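PDB 1B7G: glyceraldehyde-3-phosphate dehydrogenase from Sulfolobus solfataricus, which catalyses the phosphorylating oxidation of D-glyceraldehyde 3-phosphate in glycolysis, accepting NAD or NADP with a marked preference for NADP. Local coordinates for residues A[78-84]-A[102-107]; A[86-91]-A[109-114]. The protein carries 1 engineered substitution. One frame throughout, in Å; residues are numbered along the deposited sequence.

Interaction 1 of 2, residues A[78-84]-A[102-107]; sequences SDIVVDT and RNAIFQ
Asp83 N donates to Ile105 O over 2.8 Å, the shortest rung of a parallel ladder. Behind it Ile105 N meets Val81 O at 2.9 Å, and Val81 N meets Asn103 O at 3.0 Å. Water 1 continues the ladder backward, donating a hydrogen bond to Asp79 O and accepting one from Asn103 N. At the other end the Gln107 chain, folded back at its second torsion (chi2 -45°), brings NE2 to Asp83 O at 3.1 Å from above the carbonyl plane, while that oxygen lies in the plane of the Gln107 amide; NE2 also reaches Asn308 OD1. A leucine in place of Gln107 would probably leave both oxygens without this donor and the strand ends less tightly tied. The Asp83 carboxylate, hydrogen-bonded to Thr85 OG1 and Tyr97 OH, slants past the CD2-CE2 side of the Phe106 ring, the planes 37° apart. On one face Ile80 CD1 touches Ile105 CD1 at 4.0 Å, facing helix 304-315; Val81 and Ala104 face Tyr97 of helix 89-99 on the other. Strands 80-83 and 103-106, joined through that helix, form a beta-alpha-beta unit of the Rossmann-type nucleotide-binding domain.

Interaction 2 of 2, residues A[86-91]-A[109-114]; sequences PNGVGA and GEKAEV. With SO4 (sulfate ion), chain H.
Glu110 spreads its carboxylate across three backbone amides of the 86-91 turn. OE2 takes two: Gly90 N at 2.9 Å, arriving from 56° out of the carboxylate plane, and, by a weak bent bond, Gly88 N at 2.8 Å. OE1 receives Ala91 N at 3.1 Å, also weakly. Two bends bring the acid there: CG lies beside the backbone N, and the chain turns again at chi2 (-61°), so that the carboxylate comes up against the start of helix 89-99. Amides of a helix's first turn have no helical acceptors of their own, and the positive end of the helix dipole would probably favour the ionised acid. Gly90 makes room for it: a beta carbon there would fall 2.7 Å from Glu110 CD. Gly88 is called for by its own backbone, whose positive phi (90°) would jam a beta carbon against the carbonyl O of Asn87. This loop between strand 80-83 and helix 89-99, with the 109-114 loop beyond strand 103-106, lies at the C-terminal ends of the strands of a Rossmann-type sheet, and Gly109 probably contacts NAD. Gly109 CA packs 3.3 Å from Asn87 OD1, and water 3 joins that oxygen to Gly109 N, the latter link weak. Farther along, Val114 CG2 rests 3.8 Å from Ala91 CA. Outside this shell, Arg135 holds Glu110 O and Lys94 holds Val114 O, while the short 3-10 turn at 112-114 offers Ala112 N to O3 of a sulfate at 2.6 Å, an ion also bound by Lys195 and probably derived from the crystallisation liquor.

In the fold
Along the chain the segments alternate: strand 80-83 runs into the 86-91 turn, and strand 103-106 runs into the 109-114 loop. Interaction 2 therefore lies just past the strand ends, where the pairing of interaction 1 gives way to loop contacts; their centres are 12 Å apart. Gly90 is a meeting point, its O 3.2 Å from Phe106 CE2 and its CA 3.5 Å from Asp83 OD2, while Phe106 CE1 packs 3.7 Å from Val114 O. Both contacts border the probable cofactor site: the side chain of Thr84 is about 4 Å from that of Ile12, and interaction 2 contains Gly109. Toward the substrate, about 8 Å separates the side chains of Asn87 and Arg166, a phosphate-site residue.

Interaction 1 of 2, residues A[78-84]-A[102-107]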
loop_
_atom_site.group_PDB
_atom_site.type_symbol
_atom_site.label_atom_id
_atom_site.label_comp_id
_atom_site.label_asym_id
_atom_site.label_seq_id
_atom_site.Cartn_x
_atom_site.Cartn_y
_atom_site.Cartn_z
ATOM N N SER A 78 -18.925 -23.836 11.776
ATOM C CA SER A 78 -19.176 -22.465 12.241
ATOM C C SER A 78 -20.568 -22.353 12.817
ATOM O O SER A 78 -21.407 -23.261 12.675
ATOM C CB SER A 78 -19.015 -21.532 11.010
ATOM O OG SER A 78 -20.017 -21.880 10.057
ATOM N N ASP A 79 -20.818 -21.305 13.559
ATOM C CA ASP A 79 -22.100 -20.823 13.982
ATOM C C ASP A 79 -22.685 -19.883 12.888
ATOM O O ASP A 79 -23.887 -19.605 12.931
ATOM C CB ASP A 79 -21.929 -19.977 15.246
ATOM C CG ASP A 79 -21.427 -20.827 16.418
ATOM O OD1 ASP A 79 -21.859 -21.995 16.525
ATOM O OD2 ASP A 79 -20.615 -20.328 17.212
ATOM N N ILE A 80 -21.850 -19.322 12.015
ATOM C CA ILE A 80 -22.319 -18.383 10.965
ATOM C C ILE A 80 -21.248 -18.210 9.894
ATOM O O ILE A 80 -20.039 -18.218 10.169
ATOM C CB ILE A 80 -22.656 -17.001 11.536
ATOM C CG1 ILE A 80 -23.174 -16.000 10.473
ATOM C CG2 ILE A 80 -21.400 -16.392 12.180
ATOM C CD1 ILE A 80 -23.908 -14.801 11.126
ATOM N N VAL A 81 -21.671 -18.088 8.623
ATOM C CA VAL A 81 -20.695 -17.970 7.552
ATOM C C VAL A 81 -20.722 -16.555 6.923
ATOM O O VAL A 81 -21.839 -16.059 6.712
ATOM C CB VAL A 81 -21.003 -18.962 6.420
ATOM C CG1 VAL A 81 -19.918 -18.898 5.341
ATOM C CG2 VAL A 81 -21.145 -20.394 6.938
ATOM N N VAL A 82 -19.573 -15.950 6.729
ATOM C CA VAL A 82 -19.416 -14.716 5.967
ATOM C C VAL A 82 -19.033 -15.124 4.519
ATOM O O VAL A 82 -17.938 -15.615 4.244
ATOM C CB VAL A 82 -18.386 -13.705 6.442
ATOM C CG1 VAL A 82 -18.422 -12.442 5.551
ATOM C CG2 VAL A 82 -18.654 -13.250 7.880
ATOM N N ASP A 83 -20.008 -15.016 3.625
ATOM C CA ASP A 83 -19.780 -15.416 2.234
ATOM C C ASP A 83 -19.223 -14.221 1.462
ATOM O O ASP A 83 -19.905 -13.200 1.362
ATOM C CB ASP A 83 -21.068 -15.939 1.605
ATOM C CG ASP A 83 -20.899 -16.433 0.181
ATOM O OD1 ASP A 83 -20.309 -15.737 -0.673
ATOM O OD2 ASP A 83 -21.405 -17.538 -0.113
ATOM N N THR A 84 -18.010 -14.388 0.975
ATOM C CA THR A 84 -17.315 -13.345 0.220
ATOM C C THR A 84 -16.814 -13.904 -1.100
ATOM O O THR A 84 -15.742 -13.547 -1.591
ATOM C CB THR A 84 -16.151 -12.727 0.997
ATOM O OG1 THR A 84 -15.183 -13.720 1.339
ATOM C CG2 THR A 84 -16.602 -12.041 2.269
ATOM N N ARG A 102 -27.093 -23.116 8.652
ATOM C CA ARG A 102 -26.184 -22.101 9.197
ATOM C C ARG A 102 -26.540 -20.707 8.672
ATOM O O ARG A 102 -26.786 -20.585 7.480
ATOM C CB ARG A 102 -24.746 -22.443 8.805
ATOM C CG ARG A 102 -24.231 -23.736 9.438
ATOM C CD ARG A 102 -23.961 -23.566 10.922
ATOM N NE ARG A 102 -23.407 -24.761 11.536
ATOM C CZ ARG A 102 -24.092 -25.712 12.165
ATOM N NH1 ARG A 102 -25.408 -25.649 12.303
ATOM N NH2 ARG A 102 -23.444 -26.754 12.679
ATOM N N ASN A 103 -26.587 -19.711 9.555
ATOM C CA ASN A 103 -26.843 -18.327 9.188
ATOM C C ASN A 103 -25.706 -17.861 8.253
ATOM O O ASN A 103 -24.617 -18.439 8.318
ATOM C CB ASN A 103 -26.877 -17.422 10.411
ATOM C CG ASN A 103 -28.133 -17.506 11.249
ATOM O OD1 ASN A 103 -28.982 -18.368 11.041
ATOM N ND2 ASN A 103 -28.304 -16.596 12.203
ATOM N N ALA A 104 -26.008 -16.887 7.375
ATOM C CA ALA A 104 -24.972 -16.411 6.458
ATOM C C ALA A 104 -25.100 -14.929 6.067
ATOM O O ALA A 104 -26.196 -14.402 5.946
ATOM C CB ALA A 104 -24.910 -17.253 5.224
ATOM N N ILE A 105 -23.939 -14.308 5.869
ATOM C CA ILE A 105 -23.854 -12.901 5.458
ATOM C C ILE A 105 -23.365 -12.862 4.001
ATOM O O ILE A 105 -22.299 -13.465 3.733
ATOM C CB ILE A 105 -22.832 -12.115 6.287
ATOM C CG1 ILE A 105 -22.948 -12.327 7.810
ATOM C CG2 ILE A 105 -22.938 -10.623 5.975
ATOM C CD1 ILE A 105 -24.292 -11.955 8.383
ATOM N N PHE A 106 -24.100 -12.198 3.102
ATOM C CA PHE A 106 -23.610 -12.197 1.702
ATOM C C PHE A 106 -23.150 -10.814 1.267
ATOM O O PHE A 106 -23.428 -9.822 1.938
ATOM C CB PHE A 106 -24.615 -12.751 0.727
ATOM C CG PHE A 106 -25.143 -14.135 0.886
ATOM C CD1 PHE A 106 -26.232 -14.375 1.726
ATOM C CD2 PHE A 106 -24.620 -15.202 0.200
ATOM C CE1 PHE A 106 -26.754 -15.638 1.846
ATOM C CE2 PHE A 106 -25.105 -16.477 0.344
ATOM C CZ PHE A 106 -26.205 -16.683 1.160
ATOM N N GLN A 107 -22.401 -10.741 0.160
ATOM C CA GLN A 107 -21.871 -9.457 -0.307
ATOM C C GLN A 107 -22.791 -8.814 -1.325
ATOM O O GLN A 107 -23.645 -9.495 -1.896
ATOM C CB GLN A 107 -20.430 -9.588 -0.800
ATOM C CG GLN A 107 -19.526 -10.204 0.307
ATOM C CD GLN A 107 -19.761 -9.602 1.662
ATOM O OE1 GLN A 107 -19.686 -8.385 1.836
ATOM N NE2 GLN A 107 -20.066 -10.438 2.680
HETATM O O HOH W 1 -26.391 -20.435 12.369
HETATM O O HOH W 2 -21.762 -13.256 -1.279
#

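Interaction 2 of 2, residues A[86-91]-A[109-114]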
loop_
_atom_site.group_PDB
_atom_site.type_symbol
_atom_site.label_atom_id
_atom_site.label_comp_id
_atom_site.label_asym_id
_atom_site.label_seq_id
_atom_site.Cartn_x
_atom_site.Cartn_y
_atom_site.Cartn_z
ATOM N N PRO A 86 -17.245 -14.804 -5.296
ATOM C CA PRO A 86 -17.473 -13.944 -6.456
ATOM C C PRO A 86 -18.923 -13.669 -6.715
ATOM O O PRO A 86 -19.813 -14.413 -6.255
ATOM C CB PRO A 86 -16.689 -14.631 -7.562
ATOM C CG PRO A 86 -15.743 -15.585 -6.899
ATOM C CD PRO A 86 -16.419 -16.010 -5.616
ATOM N N ASN A 87 -19.303 -12.576 -7.408
ATOM C CA ASN A 87 -20.733 -12.330 -7.641
ATOM C C ASN A 87 -21.361 -13.580 -8.250
ATOM O O ASN A 87 -20.834 -14.177 -9.187
ATOM C CB ASN A 87 -21.067 -11.155 -8.549
ATOM C CG ASN A 87 -20.337 -9.880 -8.184
ATOM O OD1 ASN A 87 -20.024 -9.634 -7.021
ATOM N ND2 ASN A 87 -20.046 -9.063 -9.189
ATOM N N GLY A 88 -22.542 -13.940 -7.732
ATOM C CA GLY A 88 -23.233 -15.111 -8.250
ATOM C C GLY A 88 -22.876 -16.404 -7.536
ATOM O O GLY A 88 -23.686 -17.327 -7.504
ATOM N N VAL A 89 -21.710 -16.510 -6.910
ATOM C CA VAL A 89 -21.339 -17.756 -6.207
ATOM C C VAL A 89 -22.076 -17.856 -4.901
ATOM O O VAL A 89 -22.444 -18.933 -4.415
ATOM C CB VAL A 89 -19.816 -17.844 -6.100
ATOM C CG1 VAL A 89 -19.353 -19.081 -5.345
ATOM C CG2 VAL A 89 -19.192 -17.833 -7.512
ATOM N N GLY A 90 -22.462 -16.730 -4.296
ATOM C CA GLY A 90 -23.177 -16.755 -3.026
ATOM C C GLY A 90 -24.496 -17.499 -3.143
ATOM O O GLY A 90 -24.863 -18.257 -2.257
ATOM N N ALA A 91 -25.192 -17.281 -4.234
ATOM C CA ALA A 91 -26.444 -17.919 -4.564
ATOM C C ALA A 91 -26.265 -19.423 -4.767
ATOM O O ALA A 91 -27.203 -20.191 -4.584
ATOM C CB ALA A 91 -26.994 -17.301 -5.863
ATOM N N GLY A 109 -22.868 -7.961 -4.429
ATOM C CA GLY A 109 -22.867 -8.404 -5.797
ATOM C C GLY A 109 -23.936 -9.467 -6.041
ATOM O O GLY A 109 -24.249 -9.803 -7.178
ATOM N N GLU A 110 -24.466 -10.014 -4.955
ATOM C CA GLU A 110 -25.539 -10.990 -5.021
ATOM C C GLU A 110 -26.888 -10.299 -5.224
ATOM O O GLU A 110 -26.999 -9.113 -4.915
ATOM C CB GLU A 110 -25.596 -11.776 -3.692
ATOM C CG GLU A 110 -24.348 -12.650 -3.522
ATOM C CD GLU A 110 -24.163 -13.697 -4.594
ATOM O OE1 GLU A 110 -25.149 -14.310 -5.056
ATOM O OE2 GLU A 110 -23.004 -13.974 -4.973
ATOM N N LYS A 111 -27.854 -11.046 -5.722
ATOM C CA LYS A 111 -29.208 -10.522 -5.846
ATOM C C LYS A 111 -29.840 -10.349 -4.470
ATOM O O LYS A 111 -29.573 -11.163 -3.572
ATOM C CB LYS A 111 -30.084 -11.460 -6.693
ATOM C CG LYS A 111 -29.666 -11.593 -8.137
ATOM C CD LYS A 111 -30.568 -12.518 -8.931
ATOM C CE LYS A 111 -29.776 -13.280 -9.989
ATOM N NZ LYS A 111 -30.705 -14.132 -10.799
ATOM N N ALA A 112 -30.739 -9.376 -4.280
ATOM C CA ALA A 112 -31.350 -9.170 -2.973
ATOM C C ALA A 112 -32.083 -10.401 -2.463
ATOM O O ALA A 112 -32.033 -10.700 -1.248
ATOM C CB ALA A 112 -32.306 -7.971 -2.979
ATOM N N GLU A 113 -32.649 -11.200 -3.382
ATOM C CA GLU A 113 -33.333 -12.416 -2.966
ATOM C C GLU A 113 -32.456 -13.469 -2.321
ATOM O O GLU A 113 -33.003 -14.442 -1.773
ATOM C CB GLU A 113 -34.059 -13.034 -4.188
ATOM C CG GLU A 113 -33.141 -14.006 -4.935
ATOM C CD GLU A 113 -33.629 -14.397 -6.306
ATOM O OE1 GLU A 113 -34.725 -13.946 -6.699
ATOM O OE2 GLU A 113 -32.907 -15.136 -7.010
ATOM N N VAL A 114 -31.131 -13.422 -2.390
ATOM C CA VAL A 114 -30.281 -14.435 -1.758
ATOM C C VAL A 114 -30.405 -14.385 -0.239
ATOM O O VAL A 114 -30.162 -15.344 0.489
ATOM C CB VAL A 114 -28.824 -14.243 -2.208
ATOM C CG1 VAL A 114 -28.181 -13.111 -1.398
ATOM C CG2 VAL A 114 -27.987 -15.509 -2.066
HETATM S S SO4 H . -31.790 -7.686 -7.463
HETATM O O1 SO4 H . -33.227 -8.175 -7.389
HETATM O O2 SO4 H . -31.003 -8.669 -8.275
HETATM O O3 SO4 H . -31.215 -7.525 -6.106
HETATM O O4 SO4 H . -31.826 -6.360 -8.179
HETATM O O HOH W 3 -20.689 -10.003 -4.271
#